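Ribosome-inactivating protein 3 (Zea mays, PDB 2PQI) belongs to the ribosome-inactivating protein family of plants and is also known as the maize B-32 protein. Local coordinates at residues A[54-67]-A[75-87]. Residues are numbered along the deposited sequence; the frame is centred on the assembly and turned at random.
Sequences YTELKTRTSSITLA and LVGFRTPGGVWWE
In both Trp85 (chi1 -79°) and Tyr54 (chi1 -72°) CG stands anti to the carbonyl carbon, beside the backbone N, which brings the two rings together over the sheet face that carries Thr65 and Ala67. There Tyr54 CE2 lies 3.7 Å from Trp85 CH2, which sits at the edge of the phenol ring, near its plane; the pair is oblique, with the phenol and the six-membered ring of the indole inclined at 70°. The six-membered end of the indole also carries CZ3 to within 3.5 Å of Ala67 CB and close to Thr65 O, while the CB of Arg79 covers the centre of one indole face. The aromatic cluster thus bridges strands that are not neighbours in the sheet.

Between them, strands 63-67 and 75-79 run antiparallel. Thr65 and Arg79 form a hydrogen-bonded pair, with Thr65 N to Arg79 O at 3.0 Å and Arg79 N to Thr65 O at 2.8 Å. Further backbone hydrogen bonds run from Ala67 N to Gly77 O (2.9 Å) and from Val76 N to Ala67 O (3.0 Å).

The opposite face is apolar: Leu66 CD2 touches Phe78 CB at 4.1 Å, and Leu75 crosses Leu66 at roughly a right angle, its CD1 3.9 Å from Leu66 CB. Leu75 and Phe78 continue onto helix 149-165, burying this face. At the strand ends Pro81, in the type I turn from Thr80 to Gly83, lies beside Ser62 OG and Ser63 O. The arrangement is that of successive antiparallel hairpins in the central mixed sheet of the ribosome-inactivating protein fold, with helices against the face bearing Leu66 and Phe78.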
# COMPACT_ATOMS: atom_id res chain seq x y z
N TYR A 54 -1.59 8.30 -8.50
CA TYR A 54 -1.66 9.48 -7.63
C TYR A 54 -3.02 9.47 -6.99
O TYR A 54 -4.01 9.84 -7.62
CB TYR A 54 -1.49 10.79 -8.40
CG TYR A 54 -0.07 10.99 -8.85
CD1 TYR A 54 0.31 10.65 -10.15
CD2 TYR A 54 0.90 11.42 -7.96
CE1 TYR A 54 1.64 10.73 -10.55
CE2 TYR A 54 2.25 11.51 -8.35
CZ TYR A 54 2.60 11.16 -9.65
OH TYR A 54 3.91 11.20 -10.05
N THR A 55 -3.06 9.02 -5.73
CA THR A 55 -4.31 8.90 -5.00
C THR A 55 -4.52 9.97 -3.94
O THR A 55 -3.78 10.03 -2.96
CB THR A 55 -4.42 7.56 -4.30
OG1 THR A 55 -3.39 7.46 -3.31
CG2 THR A 55 -4.24 6.44 -5.30
N GLU A 56 -5.54 10.80 -4.15
CA GLU A 56 -5.83 11.85 -3.20
C GLU A 56 -6.82 11.42 -2.12
O GLU A 56 -7.88 10.87 -2.39
CB GLU A 56 -6.36 13.09 -3.90
CG GLU A 56 -6.53 14.25 -2.94
CD GLU A 56 -6.93 15.53 -3.63
OE1 GLU A 56 -6.13 16.06 -4.42
OE2 GLU A 56 -8.06 16.01 -3.36
N LEU A 57 -6.42 11.66 -0.87
CA LEU A 57 -7.23 11.34 0.28
C LEU A 57 -7.58 12.70 0.88
O LEU A 57 -6.70 13.48 1.26
CB LEU A 57 -6.42 10.51 1.28
CG LEU A 57 -5.79 9.21 0.75
CD1 LEU A 57 -4.88 8.60 1.82
CD2 LEU A 57 -6.89 8.20 0.34
N LYS A 58 -8.87 13.01 0.94
CA LYS A 58 -9.27 14.30 1.49
C LYS A 58 -10.29 14.19 2.59
O LYS A 58 -11.27 13.47 2.48
CB LYS A 58 -9.78 15.22 0.38
CG LYS A 58 -11.22 15.06 0.04
CD LYS A 58 -11.70 16.28 -0.73
CE LYS A 58 -11.47 17.56 0.06
NZ LYS A 58 -11.99 18.74 -0.67
N THR A 59 -10.03 14.91 3.68
CA THR A 59 -10.93 14.91 4.82
C THR A 59 -11.89 16.07 4.65
O THR A 59 -12.14 16.51 3.53
CB THR A 59 -10.14 15.09 6.12
OG1 THR A 59 -9.30 16.25 6.01
CG2 THR A 59 -9.29 13.86 6.40
N ARG A 60 -12.43 16.58 5.74
CA ARG A 60 -13.35 17.70 5.64
C ARG A 60 -12.60 19.03 5.75
O ARG A 60 -13.12 20.09 5.38
CB ARG A 60 -14.44 17.57 6.71
CG ARG A 60 -15.62 16.70 6.27
CD ARG A 60 -16.48 16.30 7.45
NE ARG A 60 -16.55 17.36 8.46
CZ ARG A 60 -17.16 18.53 8.29
NH1 ARG A 60 -17.76 18.82 7.14
NH2 ARG A 60 -17.14 19.43 9.26
N THR A 61 -11.36 18.97 6.20
CA THR A 61 -10.55 20.17 6.37
C THR A 61 -9.27 20.24 5.56
O THR A 61 -8.80 21.34 5.24
CB THR A 61 -10.18 20.32 7.82
OG1 THR A 61 -9.92 19.02 8.37
CG2 THR A 61 -11.32 20.97 8.59
N SER A 62 -8.68 19.10 5.23
CA SER A 62 -7.45 19.11 4.44
C SER A 62 -7.36 17.88 3.56
O SER A 62 -8.33 17.14 3.41
CB SER A 62 -6.23 19.18 5.37
OG SER A 62 -5.08 19.56 4.64
N SER A 63 -6.19 17.67 2.96
CA SER A 63 -5.97 16.51 2.10
C SER A 63 -4.51 16.36 1.71
O SER A 63 -3.70 17.26 1.90
CB SER A 63 -6.80 16.62 0.81
OG SER A 63 -6.41 17.74 0.05
N ILE A 64 -4.19 15.19 1.18
CA ILE A 64 -2.84 14.90 0.71
C ILE A 64 -2.97 14.01 -0.50
O ILE A 64 -4.02 13.38 -0.71
CB ILE A 64 -1.98 14.15 1.77
CG1 ILE A 64 -2.58 12.78 2.07
CG2 ILE A 64 -1.86 14.96 3.03
CD1 ILE A 64 -1.78 12.01 3.11
N THR A 65 -1.93 13.98 -1.32
CA THR A 65 -1.94 13.13 -2.50
C THR A 65 -0.80 12.13 -2.37
O THR A 65 0.35 12.50 -2.14
CB THR A 65 -1.78 13.93 -3.81
OG1 THR A 65 -2.91 14.80 -3.97
CG2 THR A 65 -1.71 12.99 -5.00
N LEU A 66 -1.14 10.85 -2.48
CA LEU A 66 -0.16 9.79 -2.39
C LEU A 66 0.45 9.54 -3.76
O LEU A 66 -0.26 9.54 -4.78
CB LEU A 66 -0.81 8.50 -1.88
CG LEU A 66 -1.49 8.52 -0.51
CD1 LEU A 66 -2.04 7.12 -0.22
CD2 LEU A 66 -0.52 8.96 0.57
N ALA A 67 1.76 9.34 -3.77
CA ALA A 67 2.49 9.06 -5.01
C ALA A 67 2.99 7.62 -5.04
O ALA A 67 4.10 7.33 -4.61
CB ALA A 67 3.65 10.03 -5.16
N LEU A 75 4.29 3.03 -1.73
CA LEU A 75 4.18 4.45 -1.50
C LEU A 75 5.57 5.07 -1.54
O LEU A 75 6.45 4.67 -0.78
CB LEU A 75 3.52 4.71 -0.15
CG LEU A 75 3.39 6.16 0.30
CD1 LEU A 75 2.56 6.92 -0.71
CD2 LEU A 75 2.73 6.21 1.69
N VAL A 76 5.78 6.04 -2.42
CA VAL A 76 7.08 6.69 -2.53
C VAL A 76 7.11 8.01 -1.77
O VAL A 76 8.12 8.35 -1.16
CB VAL A 76 7.45 6.95 -4.01
CG1 VAL A 76 8.71 7.82 -4.10
CG2 VAL A 76 7.65 5.63 -4.72
N GLY A 77 6.00 8.74 -1.84
CA GLY A 77 5.90 10.01 -1.14
C GLY A 77 4.48 10.54 -1.12
O GLY A 77 3.53 9.84 -1.51
N PHE A 78 4.31 11.77 -0.66
CA PHE A 78 2.99 12.39 -0.62
C PHE A 78 3.10 13.91 -0.74
O PHE A 78 4.13 14.51 -0.40
CB PHE A 78 2.25 12.01 0.69
CG PHE A 78 2.84 12.63 1.94
CD1 PHE A 78 2.40 13.87 2.40
CD2 PHE A 78 3.84 11.97 2.65
CE1 PHE A 78 2.94 14.44 3.56
CE2 PHE A 78 4.39 12.53 3.82
CZ PHE A 78 3.94 13.77 4.27
N ARG A 79 2.04 14.52 -1.26
CA ARG A 79 1.98 15.96 -1.45
C ARG A 79 1.05 16.59 -0.43
O ARG A 79 -0.03 16.07 -0.17
CB ARG A 79 1.46 16.25 -2.87
CG ARG A 79 1.22 17.72 -3.18
CD ARG A 79 0.86 17.91 -4.66
NE ARG A 79 0.71 19.33 -5.01
CZ ARG A 79 -0.33 20.09 -4.65
NH1 ARG A 79 -1.33 19.58 -3.94
NH2 ARG A 79 -0.34 21.38 -4.96
N THR A 80 1.47 17.72 0.14
CA THR A 80 0.67 18.47 1.13
C THR A 80 -0.20 19.53 0.43
O THR A 80 0.04 19.90 -0.73
CB THR A 80 1.57 19.22 2.15
OG1 THR A 80 2.41 20.13 1.44
CG2 THR A 80 2.43 18.26 2.93
N PRO A 81 -1.22 20.04 1.14
CA PRO A 81 -2.09 21.06 0.55
C PRO A 81 -1.28 22.25 0.06
O PRO A 81 -1.62 22.89 -0.95
CB PRO A 81 -3.00 21.44 1.71
CG PRO A 81 -3.10 20.17 2.47
CD PRO A 81 -1.67 19.68 2.49
N GLY A 82 -0.19 22.56 0.76
CA GLY A 82 0.66 23.67 0.35
C GLY A 82 1.48 23.35 -0.89
O GLY A 82 2.31 24.16 -1.32
N GLY A 83 1.26 22.17 -1.46
CA GLY A 83 1.99 21.78 -2.66
C GLY A 83 3.40 21.27 -2.44
O GLY A 83 4.20 21.23 -3.37
N VAL A 84 3.72 20.87 -1.21
CA VAL A 84 5.05 20.36 -0.92
C VAL A 84 5.11 18.84 -0.99
O VAL A 84 4.35 18.15 -0.33
CB VAL A 84 5.51 20.81 0.47
CG1 VAL A 84 6.91 20.26 0.76
CG2 VAL A 84 5.50 22.33 0.55
N TRP A 85 6.04 18.31 -1.79
CA TRP A 85 6.19 16.86 -1.91
C TRP A 85 7.26 16.35 -0.95
O TRP A 85 8.35 16.90 -0.87
CB TRP A 85 6.58 16.46 -3.34
CG TRP A 85 5.46 16.43 -4.34
CD1 TRP A 85 5.18 17.38 -5.29
CD2 TRP A 85 4.49 15.39 -4.52
NE1 TRP A 85 4.10 16.99 -6.04
CE2 TRP A 85 3.65 15.77 -5.59
CE3 TRP A 85 4.24 14.17 -3.87
CZ2 TRP A 85 2.60 14.97 -6.04
CZ3 TRP A 85 3.20 13.39 -4.32
CH2 TRP A 85 2.38 13.79 -5.39
N TRP A 86 6.93 15.30 -0.20
CA TRP A 86 7.87 14.68 0.73
C TRP A 86 8.09 13.26 0.23
O TRP A 86 7.13 12.55 -0.06
CB TRP A 86 7.31 14.64 2.14
CG TRP A 86 7.22 15.97 2.80
CD1 TRP A 86 6.12 16.80 2.83
CD2 TRP A 86 8.27 16.66 3.49
NE1 TRP A 86 6.44 17.96 3.50
CE2 TRP A 86 7.74 17.91 3.92
CE3 TRP A 86 9.60 16.34 3.80
CZ2 TRP A 86 8.50 18.85 4.63
CZ3 TRP A 86 10.36 17.27 4.51
CH2 TRP A 86 9.81 18.51 4.91
N GLU A 87 9.35 12.84 0.13
CA GLU A 87 9.70 11.50 -0.37
C GLU A 87 10.51 10.67 0.64
O GLU A 87 11.40 11.18 1.33
CB GLU A 87 10.50 11.62 -1.67
CG GLU A 87 10.84 10.33 -2.38
CD GLU A 87 11.44 10.57 -3.76
OE1 GLU A 87 11.50 11.75 -4.18
OE2 GLU A 87 11.86 9.60 -4.42